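Local coordinates for N-acetylneuraminate lyase (Peptoclostridium difficile, PDB 4WOZ), which is a lyase of the dihydrodipicolinate synthetase family, folded as a TIM barrel within an assembly of four chains, at residues Ile41-Asn44 with Ile45-Lys49; Leu65-Asp68 with Glu69-Ile73; Ala103-Thr106 with Thr107-Tyr111; Lys130-Tyr133 with Asn134-Asn138; Pro206-Val209 with Leu210-Gly214. All blocks are in the same frame, centred on the assembly; numbering follows the deposited sequence.

All five contacts are local, each joining neighbouring turns on the outer layer of a TIM barrel. Interactions 1 to 4 lie on four consecutive barrel helices, 34-48, 67-81, 96-109 and 126-138, while interaction 5 takes in part of helix 204-209 and the link to the last strand. Interaction 5 is the most buried and mostly apolar; the others pair a face turned toward the barrel with a polar outer one. Interaction 2 starts a helix with a capping box, interactions 1 and 3 end theirs with a widened turn and a Schellman motif, and interaction 4 works through aromatic faces. Interactions 2 and 3 touch through Lys71 and Phe105, interactions 3 and 4 through Ala103 and Ile136.

Interaction 1: residues Ile41-Asn44 with Ile45-Lys49; sequences IRHN and IDVCK
Arg42 lays its guanidinium alongside the carboxylate of Asp46, one helical turn on, and grips it side-on with two nitrogens. Arg42 NE lies 2.7 Å from Asp46 OD2 in a nearly straight bond (169°), and Arg42 NH2 lies 3.2 Å from Asp46 OD1. Both oxygens are met on the syn side and lie almost in the guanidinium plane; because the two planes differ by 28°, the nitrogens stand somewhat out of the carboxylate plane. The arginine can turn along the helix because its chain bends at the second and third torsions (chi2 -103°), while the short aspartate keeps its charge close to the backbone. Ile45 CG2 approaches the same guanidinium obliquely, 3.7 Å from Arg42 NH2.

On another side the His43 ring meets two residues: Val47 CG2 comes to 3.5 Å from His43 ND1, and Cys48 SG lies obliquely, 4.3 Å from the ring centroid. Here the helix widens into a pi-type turn, and His43 O accepts twice, from Val47 N at 2.8 Å and from Cys48 N at 3.0 Å. Lys49 then leaves the helix with positive phi, and its NZ bonds back to Asp46 O.

Ile41 and Ile45 point the same way, both onto helix 67-81, and Ile41 also reaches Leu53 of strand 52-55. Asn44, a polar residue in a buried place, is satisfied by Ser20 and Asn221, while Glu80 and Glu84 give Arg42 further salt bridges, so helix 34-48 is tied to helix 67-81 and the loop after it as well as to the barrel wall.

Interaction 2: residues Leu65-Asp68 with Glu69-Ile73; sequences LSTD and EKKRI
A capping box opens helix 67-81, with Ser66 at the N-cap and Glu69 three residues on as its partner. Ser66 N donates to Glu69 OE1 at 2.7 Å in a bond that is all but straight (174°), using the anti lone pair of that oxygen. The return bond, from Glu69 N to Ser66 OG, is weak at 3.4 Å, and so is the one from Ser66 OG to Glu69 OE1 at 3.1 Å. With chi1 at 60° the serine hydroxyl folds over its own backbone and faces the first turn. Serine suits the place because its oxygen sits one bond beyond CB; glutamate is long enough to reach back to the N-H before the helix. The carboxylate is fixed at its other oxygen too, where Glu69 OE2 makes a salt bridge with Arg280.

Beside the box, Leu65 and Ile73 cross at about a right angle, and Leu65 CD1 meets Ile73 CD1 at only 3.3 Å, tighter than usual carbon contact. Lys70 runs fully extended past the start of the helix, its CE 3.6 Å from Leu65 O, to give its ammonium to Glu98; Lys71 reaches Glu101 in the same way, so both bind helix 96-109. Acidic residues in a first turn, Asp68 and Glu69 here, probably also interact favourably with the helix dipole. The reciprocal pairing of Ser66 and Glu69 is the classic box of helix N-termini, used here on a TIM-barrel helix.

Interaction 3: residues Ala103-Thr106 with Thr107-Tyr111; sequences AKFT and TDLGY
Ala103 O is gripped twice by Thr107, whose OG1 donates at 2.7 Å and whose N donates at 3.0 Å to that same oxygen. The two donors arrive from opposite faces of the carbonyl plane. The hydroxyl gets there because OG1 stands beside the threonine's own N (chi1 -67°) and curls back along the helix; a threonine can thus satisfy its hydroxyl inside its own helix, and this one also bonds to Asn142. One residue further round, a water donates to both Lys104 O, at 3.2 Å, and Asp108 OD1, at 2.7 Å, bridging the exposed side.

Phe105 swings its ring along the helix toward Leu109, whose CG lies over one face, while Leu109 CD1 makes the closest touch, 3.5 Å from Phe105 CE2. Elsewhere Thr106 CB comes to 3.7 Å from Tyr111 CD1, and Thr106 CG2 stands over the ring face, offset toward the rim. The Thr106 hydroxyl bonds to Leu102 O. The tyrosine is buried: its OH bonds to Phe74 O, its ring meets the Phe74 ring edge to face, and Leu87 and Ala89 of strand 86-90 pack on it.

The way the helix ends explains how Tyr111 arrives there. Gly110 takes positive phi (92°), where it has no CB to press against the carbonyl O of Leu109. Gly110 N bonds to Thr107 O, and Tyr111 N bonds almost straight (172°) to Thr106 O at 3.1 Å. This pair of backward bonds round a left-handed glycine is the Schellman motif, here ending helix 96-109 just before strand 113-117.

Interaction 4: residues Lys130-Tyr133 with Asn134-Asn138; sequences KHYY and NTIIN
Tyr132 carries its CG opposite the backbone N (chi1 164°), which leans the ring along the helix toward Ile136, whose CG1 arm stands beside its own N (chi1 -67°) and reaches back. The two meet in a CH-pi contact: Ile136 CD1 lies 3.8 Å from the centroid of the Tyr132 ring and only 19° off its normal, over the face though offset toward the rim. A branched aliphatic chain suits this, since one arm covers the ring while CG2 packs on Ala103 of helix 96-109. At the ring's edge lies Tyr133 CE1, and Tyr132 CD1 in turn stands 3.9 Å above the centre of the Tyr133 ring, so the edge of one tyrosine, which carries the isoleucine methyl, stands over the face of the other.

On the outer side His131 and Thr135 form a second pair. Thr135 OG1 sits 2.9 Å above the His131 ring plane, toward the rim. Thr135 OG1 donates to His131 O at 2.9 Å, while Thr135 N reaches this same His131 O at 2.8 Å from the opposite face of the carbonyl. The small hydroxyl can thus serve the backbone and still fit against the imidazole.

Among its neighbours, helix 126-138 lies against two strands: Ile136 and Tyr133 both touch strand 144-147, and Tyr133 OH bonds to Ala116 O of strand 113-117. Tyr132 OH bonds to Ser93 N, while His131 packs on Gln281 and Tyr132 on Pro282, both of a second subunit. Thr135 rests on Val100 and Ile136 on Leu96 and Ala99, all of helix 96-109.

Interaction 5: residues Pro206-Val209 with Leu210-Gly214; sequences PATV and LGVDG
The flat groups that matter are the carbonyls of Ala207 and Thr208, each met over a face by a backbone N-H of the following segment. Leu210 N donates to Ala207 O at 3.0 Å from 67° out of the carbonyl plane, and Gly211 N donates to Thr208 O at 2.9 Å from 61° out of its plane. Both bonds span three residues and turn the chain sharply. A water adds to the grip, donating to Thr208 O and to Val212 O, 2.9 Å from each, and so ties the turn to the chain that leaves it. Gly211 takes positive phi (88°), where it has no CB to collide with the carbonyl O of Leu210.

After the glycine the chain runs on, away from helix 204-209. Val212 sets its two methyls against the helix: Val212 CG1 lies 3.4 Å from Ala207 O and 4.1 Å from Ala207 CB, while Val212 CG2 approaches Thr208 CA at 3.6 Å. The turn is the link from the helix to strand 214-217, the last strand of the TIM barrel, and Val212 touches Ile196 of the neighbouring strand. Ala207, small, packs on Ala198 of that wall, consistent with a close approach of the helix, while the Thr208 hydroxyl is satisfied by Met204 O.

Leu210 packs elsewhere, its CG 3.6 Å from Pro206 O, and is buried by Phe181 and Leu184 of helix 181-190 and by Leu243 of a third subunit. The ring of Pro206 packs on Pro206 of that same subunit.

Interaction 1: residues Ile41-Asn44 with Ile45-Lys49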
loop_
_atom_site.group_PDB
_atom_site.type_symbol
_atom_site.label_atom_id
_atom_site.label_comp_id
_atom_site.label_asym_id
_atom_site.label_seq_id
_atom_site.Cartn_x
_atom_site.Cartn_y
_atom_site.Cartn_z
ATOM N N ILE A 41 25.490 26.103 7.556
ATOM C CA ILE A 41 24.998 27.186 6.716
ATOM C C ILE A 41 26.123 27.760 5.854
ATOM O O ILE A 41 25.992 27.870 4.638
ATOM C CB ILE A 41 24.400 28.305 7.583
ATOM C CG1 ILE A 41 23.171 27.769 8.321
ATOM C CG2 ILE A 41 24.057 29.526 6.716
ATOM C CD1 ILE A 41 22.567 28.741 9.312
ATOM N N ARG A 42 27.227 28.122 6.500
ATOM C CA ARG A 42 28.389 28.679 5.809
ATOM C C ARG A 42 28.931 27.708 4.766
ATOM O O ARG A 42 29.387 28.117 3.697
ATOM C CB ARG A 42 29.488 29.006 6.825
ATOM C CG ARG A 42 29.261 30.294 7.606
ATOM C CD ARG A 42 30.143 31.414 7.067
ATOM N NE ARG A 42 29.863 31.748 5.672
ATOM C CZ ARG A 42 28.860 32.525 5.275
ATOM N NH1 ARG A 42 28.033 33.054 6.166
ATOM N NH2 ARG A 42 28.696 32.790 3.987
ATOM N N HIS A 43 28.884 26.419 5.090
ATOM C CA HIS A 43 29.368 25.380 4.191
ATOM C C HIS A 43 28.524 25.344 2.920
ATOM O O HIS A 43 29.053 25.239 1.809
ATOM C CB HIS A 43 29.318 24.026 4.896
ATOM C CG HIS A 43 29.784 22.884 4.050
ATOM N ND1 HIS A 43 31.101 22.716 3.683
ATOM C CD2 HIS A 43 29.108 21.842 3.508
ATOM C CE1 HIS A 43 31.219 21.620 2.955
ATOM N NE2 HIS A 43 30.023 21.072 2.834
ATOM N N ASN A 44 27.208 25.436 3.086
ATOM C CA ASN A 44 26.301 25.417 1.942
ATOM C C ASN A 44 26.493 26.633 1.040
ATOM O O ASN A 44 26.410 26.524 -0.179
ATOM C CB ASN A 44 24.841 25.351 2.409
ATOM C CG ASN A 44 24.378 23.932 2.670
ATOM O OD1 ASN A 44 24.408 23.084 1.780
ATOM N ND2 ASN A 44 23.943 23.667 3.892
ATOM N N ILE A 45 26.754 27.788 1.640
ATOM C CA ILE A 45 26.944 29.010 0.865
ATOM C C ILE A 45 28.313 29.078 0.192
ATOM O O ILE A 45 28.417 29.273 -1.020
ATOM C CB ILE A 45 26.804 30.267 1.754
ATOM C CG1 ILE A 45 25.416 30.305 2.388
ATOM C CG2 ILE A 45 27.042 31.544 0.914
ATOM C CD1 ILE A 45 25.257 31.396 3.415
ATOM N N ASP A 46 29.359 28.896 0.987
ATOM C CA ASP A 46 30.721 29.009 0.489
ATOM C C ASP A 46 31.334 27.800 -0.206
ATOM O O ASP A 46 32.217 27.959 -1.052
ATOM C CB ASP A 46 31.631 29.462 1.634
ATOM C CG ASP A 46 31.084 30.675 2.358
ATOM O OD1 ASP A 46 30.508 31.555 1.686
ATOM O OD2 ASP A 46 31.237 30.759 3.598
ATOM N N VAL A 47 30.883 26.597 0.134
ATOM C CA VAL A 47 31.455 25.411 -0.488
ATOM C C VAL A 47 30.513 24.757 -1.486
ATOM O O VAL A 47 30.915 24.453 -2.610
ATOM C CB VAL A 47 31.866 24.362 0.567
ATOM C CG1 VAL A 47 32.604 23.218 -0.113
ATOM C CG2 VAL A 47 32.742 25.009 1.634
ATOM N N CYS A 48 29.266 24.541 -1.076
ATOM C CA CYS A 48 28.272 23.925 -1.948
ATOM C C CYS A 48 27.787 24.905 -3.005
ATOM O O CYS A 48 27.358 24.496 -4.078
ATOM C CB CYS A 48 27.083 23.425 -1.130
ATOM S SG CYS A 48 27.523 22.175 0.087
ATOM N N LYS A 49 27.858 26.199 -2.701
ATOM C CA LYS A 49 27.423 27.234 -3.642
ATOM C C LYS A 49 25.958 27.101 -4.071
ATOM O O LYS A 49 25.634 27.266 -5.248
ATOM C CB LYS A 49 28.311 27.218 -4.892
ATOM C CG LYS A 49 29.712 27.801 -4.707
ATOM C CD LYS A 49 29.661 29.299 -4.432
ATOM C CE LYS A 49 31.031 29.964 -4.603
ATOM N NZ LYS A 49 32.082 29.462 -3.667
#

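Interaction 2: residues Leu65-Asp68 with Glu69-Ile73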
loop_
_atom_site.group_PDB
_atom_site.type_symbol
_atom_site.label_atom_id
_atom_site.label_comp_id
_atom_site.label_asym_id
_atom_site.label_seq_id
_atom_site.Cartn_x
_atom_site.Cartn_y
_atom_site.Cartn_z
ATOM N N LEU A 65 11.519 18.864 16.882
ATOM C CA LEU A 65 11.888 20.051 17.644
ATOM C C LEU A 65 10.707 20.811 18.221
ATOM O O LEU A 65 9.599 20.753 17.692
ATOM C CB LEU A 65 12.699 20.996 16.755
ATOM C CG LEU A 65 13.918 20.359 16.085
ATOM C CD1 LEU A 65 14.611 21.376 15.187
ATOM C CD2 LEU A 65 14.867 19.844 17.154
ATOM N N SER A 66 10.960 21.532 19.308
ATOM C CA SER A 66 9.929 22.336 19.953
ATOM C C SER A 66 9.795 23.614 19.136
ATOM O O SER A 66 10.710 23.983 18.396
ATOM C CB SER A 66 10.338 22.684 21.384
ATOM O OG SER A 66 11.555 23.412 21.393
ATOM N N THR A 67 8.661 24.288 19.270
ATOM C CA THR A 67 8.429 25.510 18.521
ATOM C C THR A 67 9.517 26.566 18.771
ATOM O O THR A 67 9.901 27.289 17.854
ATOM C CB THR A 67 7.042 26.090 18.845
ATOM O OG1 THR A 67 6.771 27.200 17.980
ATOM C CG2 THR A 67 6.982 26.551 20.293
ATOM N N ASP A 68 10.023 26.647 20.002
ATOM C CA ASP A 68 11.071 27.617 20.321
ATOM C C ASP A 68 12.365 27.279 19.585
ATOM O O ASP A 68 13.093 28.167 19.141
ATOM C CB ASP A 68 11.353 27.660 21.832
ATOM C CG ASP A 68 10.222 28.309 22.625
ATOM O OD1 ASP A 68 9.807 29.435 22.273
ATOM O OD2 ASP A 68 9.755 27.697 23.610
ATOM N N GLU A 69 12.660 25.991 19.470
ATOM C CA GLU A 69 13.867 25.580 18.778
ATOM C C GLU A 69 13.745 25.957 17.307
ATOM O O GLU A 69 14.710 26.413 16.693
ATOM C CB GLU A 69 14.077 24.076 18.934
ATOM C CG GLU A 69 14.348 23.666 20.369
ATOM C CD GLU A 69 14.509 22.173 20.530
ATOM O OE1 GLU A 69 13.554 21.437 20.198
ATOM O OE2 GLU A 69 15.589 21.738 20.990
ATOM N N LYS A 70 12.550 25.776 16.751
ATOM C CA LYS A 70 12.308 26.110 15.356
ATOM C C LYS A 70 12.583 27.594 15.137
ATOM O O LYS A 70 13.198 27.982 14.145
ATOM C CB LYS A 70 10.865 25.784 14.969
ATOM C CG LYS A 70 10.557 24.292 14.935
ATOM C CD LYS A 70 9.093 24.032 14.618
ATOM C CE LYS A 70 8.781 22.538 14.634
ATOM N NZ LYS A 70 7.344 22.266 14.348
ATOM N N LYS A 71 12.125 28.417 16.075
ATOM C CA LYS A 71 12.332 29.852 15.986
ATOM C C LYS A 71 13.818 30.199 16.067
ATOM O O LYS A 71 14.307 31.015 15.281
ATOM C CB LYS A 71 11.559 30.571 17.095
ATOM C CG LYS A 71 10.056 30.607 16.879
ATOM C CD LYS A 71 9.336 31.287 18.040
ATOM C CE LYS A 71 7.856 31.481 17.730
ATOM N NZ LYS A 71 7.125 32.169 18.832
ATOM N N ARG A 72 14.544 29.588 17.003
ATOM C CA ARG A 72 15.967 29.886 17.108
ATOM C C ARG A 72 16.686 29.515 15.820
ATOM O O ARG A 72 17.597 30.220 15.384
ATOM C CB ARG A 72 16.639 29.157 18.280
ATOM C CG ARG A 72 18.154 29.378 18.256
ATOM C CD ARG A 72 18.829 29.360 19.614
ATOM N NE ARG A 72 19.227 28.023 20.047
ATOM C CZ ARG A 72 20.236 27.789 20.881
ATOM N NH1 ARG A 72 20.945 28.804 21.361
ATOM N NH2 ARG A 72 20.536 26.548 21.242
ATOM N N ILE A 73 16.281 28.402 15.216
ATOM C CA ILE A 73 16.888 27.961 13.969
ATOM C C ILE A 73 16.624 29.000 12.874
ATOM O O ILE A 73 17.531 29.372 12.130
ATOM C CB ILE A 73 16.330 26.578 13.546
ATOM C CG1 ILE A 73 16.827 25.512 14.527
ATOM C CG2 ILE A 73 16.766 26.233 12.122
ATOM C CD1 ILE A 73 16.156 24.176 14.372
#

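Interaction 3: residues Ala103-Thr106 with Thr107-Tyr111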
loop_
_atom_site.group_PDB
_atom_site.type_symbol
_atom_site.label_atom_id
_atom_site.label_comp_id
_atom_site.label_asym_id
_atom_site.label_seq_id
_atom_site.Cartn_x
_atom_site.Cartn_y
_atom_site.Cartn_z
ATOM N N ALA A 103 4.885 31.353 10.240
ATOM C CA ALA A 103 4.811 32.084 8.984
ATOM C C ALA A 103 5.016 33.564 9.287
ATOM O O ALA A 103 5.662 34.280 8.519
ATOM C CB ALA A 103 3.459 31.867 8.317
ATOM N N LYS A 104 4.456 34.016 10.407
ATOM C CA LYS A 104 4.590 35.411 10.825
ATOM C C LYS A 104 6.032 35.683 11.228
ATOM O O LYS A 104 6.661 36.629 10.750
ATOM C CB LYS A 104 3.683 35.704 12.021
ATOM C CG LYS A 104 2.216 35.888 11.689
ATOM C CD LYS A 104 1.446 36.285 12.947
ATOM C CE LYS A 104 0.101 36.913 12.616
ATOM N NZ LYS A 104 -0.774 35.998 11.830
ATOM N N PHE A 105 6.546 34.840 12.117
ATOM C CA PHE A 105 7.912 34.966 12.601
ATOM C C PHE A 105 8.914 35.056 11.447
ATOM O O PHE A 105 9.694 36.001 11.370
ATOM C CB PHE A 105 8.259 33.771 13.496
ATOM C CG PHE A 105 9.594 33.887 14.176
ATOM C CD1 PHE A 105 9.795 34.820 15.187
ATOM C CD2 PHE A 105 10.647 33.057 13.814
ATOM C CE1 PHE A 105 11.026 34.927 15.828
ATOM C CE2 PHE A 105 11.884 33.154 14.449
ATOM C CZ PHE A 105 12.072 34.092 15.459
ATOM N N THR A 106 8.885 34.079 10.546
ATOM C CA THR A 106 9.817 34.069 9.422
ATOM C C THR A 106 9.604 35.222 8.447
ATOM O O THR A 106 10.567 35.789 7.940
ATOM C CB THR A 106 9.758 32.726 8.647
ATOM O OG1 THR A 106 8.428 32.491 8.168
ATOM C CG2 THR A 106 10.177 31.572 9.558
ATOM N N THR A 107 8.352 35.578 8.178
ATOM C CA THR A 107 8.093 36.682 7.263
ATOM C C THR A 107 8.698 37.970 7.825
ATOM O O THR A 107 9.276 38.779 7.084
ATOM C CB THR A 107 6.583 36.891 7.037
ATOM O OG1 THR A 107 6.044 35.767 6.332
ATOM C CG2 THR A 107 6.335 38.158 6.226
ATOM N N ASP A 108 8.580 38.153 9.138
ATOM C CA ASP A 108 9.125 39.342 9.775
ATOM C C ASP A 108 10.651 39.315 9.743
ATOM O O ASP A 108 11.290 40.364 9.710
ATOM C CB ASP A 108 8.622 39.466 11.216
ATOM C CG ASP A 108 7.138 39.789 11.291
ATOM O OD1 ASP A 108 6.586 40.286 10.287
ATOM O OD2 ASP A 108 6.528 39.560 12.359
ATOM N N LEU A 109 11.228 38.116 9.752
ATOM C CA LEU A 109 12.679 37.962 9.694
ATOM C C LEU A 109 13.177 38.239 8.279
ATOM O O LEU A 109 14.378 38.352 8.039
ATOM C CB LEU A 109 13.089 36.548 10.107
ATOM C CG LEU A 109 13.150 36.248 11.605
ATOM C CD1 LEU A 109 13.515 34.788 11.815
ATOM C CD2 LEU A 109 14.188 37.154 12.271
ATOM N N GLY A 110 12.242 38.341 7.341
ATOM C CA GLY A 110 12.614 38.615 5.969
ATOM C C GLY A 110 12.848 37.411 5.075
ATOM O O GLY A 110 13.581 37.520 4.091
ATOM N N TYR A 111 12.256 36.262 5.403
ATOM C CA TYR A 111 12.415 35.087 4.548
ATOM C C TYR A 111 11.747 35.404 3.214
ATOM O O TYR A 111 10.669 35.991 3.179
ATOM C CB TYR A 111 11.776 33.841 5.184
ATOM C CG TYR A 111 12.718 33.102 6.113
ATOM C CD1 TYR A 111 13.080 33.649 7.340
ATOM C CD2 TYR A 111 13.308 31.895 5.731
ATOM C CE1 TYR A 111 14.017 33.021 8.166
ATOM C CE2 TYR A 111 14.251 31.257 6.555
ATOM C CZ TYR A 111 14.598 31.833 7.767
ATOM O OH TYR A 111 15.559 31.259 8.570
HETATM O O HOH W 1 4.486 38.720 9.785
#

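Interaction 4: residues Lys130-Tyr133 with Asn134-Asn138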
loop_
_atom_site.group_PDB
_atom_site.type_symbol
_atom_site.label_atom_id
_atom_site.label_comp_id
_atom_site.label_asym_id
_atom_site.label_seq_id
_atom_site.Cartn_x
_atom_site.Cartn_y
_atom_site.Cartn_z
ATOM N N LYS A 130 -7.008 22.415 1.961
ATOM C CA LYS A 130 -7.093 23.680 1.239
ATOM C C LYS A 130 -7.182 24.868 2.194
ATOM O O LYS A 130 -6.560 25.910 1.963
ATOM C CB LYS A 130 -8.309 23.672 0.314
ATOM C CG LYS A 130 -8.418 24.882 -0.586
ATOM C CD LYS A 130 -9.636 24.771 -1.490
ATOM C CE LYS A 130 -9.661 25.882 -2.532
ATOM N NZ LYS A 130 -9.644 27.240 -1.919
ATOM N N HIS A 131 -7.955 24.709 3.266
ATOM C CA HIS A 131 -8.106 25.777 4.247
ATOM C C HIS A 131 -6.813 25.949 5.024
ATOM O O HIS A 131 -6.455 27.058 5.411
ATOM C CB HIS A 131 -9.250 25.471 5.215
ATOM C CG HIS A 131 -9.421 26.507 6.284
ATOM N ND1 HIS A 131 -9.052 26.292 7.595
ATOM C CD2 HIS A 131 -9.898 27.773 6.230
ATOM C CE1 HIS A 131 -9.297 27.381 8.303
ATOM N NE2 HIS A 131 -9.810 28.295 7.498
ATOM N N TYR A 132 -6.119 24.842 5.254
ATOM C CA TYR A 132 -4.847 24.866 5.963
ATOM C C TYR A 132 -3.865 25.778 5.220
ATOM O O TYR A 132 -3.236 26.642 5.825
ATOM C CB TYR A 132 -4.317 23.429 6.077
ATOM C CG TYR A 132 -2.854 23.264 6.443
ATOM C CD1 TYR A 132 -1.868 23.245 5.456
ATOM C CD2 TYR A 132 -2.463 23.062 7.764
ATOM C CE1 TYR A 132 -0.534 23.020 5.774
ATOM C CE2 TYR A 132 -1.125 22.838 8.094
ATOM C CZ TYR A 132 -0.169 22.814 7.093
ATOM O OH TYR A 132 1.148 22.556 7.404
ATOM N N TYR A 133 -3.762 25.606 3.905
ATOM C CA TYR A 133 -2.852 26.420 3.101
ATOM C C TYR A 133 -3.278 27.893 3.002
ATOM O O TYR A 133 -2.451 28.794 3.144
ATOM C CB TYR A 133 -2.703 25.810 1.698
ATOM C CG TYR A 133 -1.764 24.616 1.654
ATOM C CD1 TYR A 133 -0.427 24.748 2.025
ATOM C CD2 TYR A 133 -2.209 23.359 1.239
ATOM C CE1 TYR A 133 0.446 23.662 1.985
ATOM C CE2 TYR A 133 -1.340 22.263 1.197
ATOM C CZ TYR A 133 -0.015 22.425 1.571
ATOM O OH TYR A 133 0.858 21.361 1.517
ATOM N N ASN A 134 -4.562 28.137 2.758
ATOM C CA ASN A 134 -5.063 29.505 2.661
ATOM C C ASN A 134 -4.891 30.246 3.983
ATOM O O ASN A 134 -4.492 31.406 4.003
ATOM C CB ASN A 134 -6.539 29.512 2.267
ATOM C CG ASN A 134 -6.766 29.020 0.852
ATOM O OD1 ASN A 134 -6.138 29.500 -0.092
ATOM N ND2 ASN A 134 -7.673 28.064 0.697
ATOM N N THR A 135 -5.196 29.576 5.088
ATOM C CA THR A 135 -5.057 30.199 6.394
ATOM C C THR A 135 -3.614 30.650 6.592
ATOM O O THR A 135 -3.354 31.777 7.005
ATOM C CB THR A 135 -5.444 29.219 7.528
ATOM O OG1 THR A 135 -6.856 28.979 7.492
ATOM C CG2 THR A 135 -5.071 29.789 8.884
ATOM N N ILE A 136 -2.677 29.764 6.284
ATOM C CA ILE A 136 -1.265 30.075 6.440
ATOM C C ILE A 136 -0.798 31.271 5.615
ATOM O O ILE A 136 -0.301 32.247 6.169
ATOM C CB ILE A 136 -0.387 28.857 6.072
ATOM C CG1 ILE A 136 -0.614 27.733 7.084
ATOM C CG2 ILE A 136 1.083 29.262 6.030
ATOM C CD1 ILE A 136 0.140 26.463 6.764
ATOM N N ILE A 137 -0.958 31.199 4.297
ATOM C CA ILE A 137 -0.496 32.272 3.415
ATOM C C ILE A 137 -1.295 33.568 3.476
ATOM O O ILE A 137 -0.760 34.639 3.182
ATOM C CB ILE A 137 -0.434 31.800 1.937
ATOM C CG1 ILE A 137 0.356 32.808 1.096
ATOM C CG2 ILE A 137 -1.843 31.642 1.376
ATOM C CD1 ILE A 137 1.795 33.006 1.554
ATOM N N ASN A 138 -2.568 33.488 3.847
ATOM C CA ASN A 138 -3.380 34.697 3.931
ATOM C C ASN A 138 -3.063 35.472 5.207
ATOM O O ASN A 138 -3.386 36.657 5.320
ATOM C CB ASN A 138 -4.875 34.364 3.891
ATOM C CG ASN A 138 -5.287 33.688 2.598
ATOM O OD1 ASN A 138 -4.764 34.000 1.525
ATOM N ND2 ASN A 138 -6.242 32.767 2.690
#

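Interaction 5: residues Pro206-Val209 with Leu210-Gly214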
loop_
_atom_site.group_PDB
_atom_site.type_symbol
_atom_site.label_atom_id
_atom_site.label_comp_id
_atom_site.label_asym_id
_atom_site.label_seq_id
_atom_site.Cartn_x
_atom_site.Cartn_y
_atom_site.Cartn_z
ATOM N N PRO A 206 16.127 13.286 -14.486
ATOM C CA PRO A 206 14.838 13.148 -15.171
ATOM C C PRO A 206 13.828 14.239 -14.819
ATOM O O PRO A 206 12.972 14.586 -15.630
ATOM C CB PRO A 206 14.368 11.747 -14.761
ATOM C CG PRO A 206 15.060 11.509 -13.444
ATOM C CD PRO A 206 16.435 12.085 -13.692
ATOM N N ALA A 207 13.923 14.790 -13.615
ATOM C CA ALA A 207 12.990 15.833 -13.222
ATOM C C ALA A 207 13.336 17.136 -13.944
ATOM O O ALA A 207 12.451 17.889 -14.350
ATOM C CB ALA A 207 13.032 16.035 -11.713
ATOM N N THR A 208 14.628 17.398 -14.104
ATOM C CA THR A 208 15.064 18.610 -14.777
ATOM C C THR A 208 14.633 18.604 -16.238
ATOM O O THR A 208 14.245 19.642 -16.769
ATOM C CB THR A 208 16.596 18.791 -14.687
ATOM O OG1 THR A 208 16.986 18.854 -13.308
ATOM C CG2 THR A 208 17.017 20.087 -15.362
ATOM N N VAL A 209 14.688 17.442 -16.884
ATOM C CA VAL A 209 14.283 17.360 -18.283
ATOM C C VAL A 209 12.783 17.641 -18.433
ATOM O O VAL A 209 12.315 17.980 -19.520
ATOM C CB VAL A 209 14.626 15.977 -18.906
ATOM C CG1 VAL A 209 13.885 14.863 -18.195
ATOM C CG2 VAL A 209 14.257 15.967 -20.366
ATOM N N LEU A 210 12.033 17.511 -17.338
ATOM C CA LEU A 210 10.598 17.779 -17.380
ATOM C C LEU A 210 10.289 19.246 -17.079
ATOM O O LEU A 210 9.127 19.636 -16.937
ATOM C CB LEU A 210 9.845 16.857 -16.410
ATOM C CG LEU A 210 9.755 15.406 -16.898
ATOM C CD1 LEU A 210 8.984 14.555 -15.892
ATOM C CD2 LEU A 210 9.066 15.363 -18.261
ATOM N N GLY A 211 11.339 20.056 -16.984
ATOM C CA GLY A 211 11.162 21.478 -16.750
ATOM C C GLY A 211 11.066 22.050 -15.344
ATOM O O GLY A 211 10.584 23.175 -15.196
ATOM N N VAL A 212 11.513 21.331 -14.314
ATOM C CA VAL A 212 11.430 21.889 -12.966
ATOM C C VAL A 212 12.231 23.186 -12.888
ATOM O O VAL A 212 13.192 23.391 -13.636
ATOM C CB VAL A 212 11.949 20.910 -11.885
ATOM C CG1 VAL A 212 11.060 19.683 -11.842
ATOM C CG2 VAL A 212 13.398 20.528 -12.157
ATOM N N ASP A 213 11.835 24.056 -11.970
ATOM C CA ASP A 213 12.482 25.347 -11.803
ATOM C C ASP A 213 13.661 25.344 -10.845
ATOM O O ASP A 213 14.306 26.373 -10.637
ATOM C CB ASP A 213 11.438 26.356 -11.353
ATOM C CG ASP A 213 10.361 26.552 -12.396
ATOM O OD1 ASP A 213 10.659 27.195 -13.420
ATOM O OD2 ASP A 213 9.231 26.048 -12.209
ATOM N N GLY A 214 13.944 24.180 -10.273
ATOM C CA GLY A 214 15.043 24.072 -9.335
ATOM C C GLY A 214 14.870 22.815 -8.514
ATOM O O GLY A 214 14.023 21.977 -8.817
HETATM O O HOH W 2 14.422 22.472 -16.119
#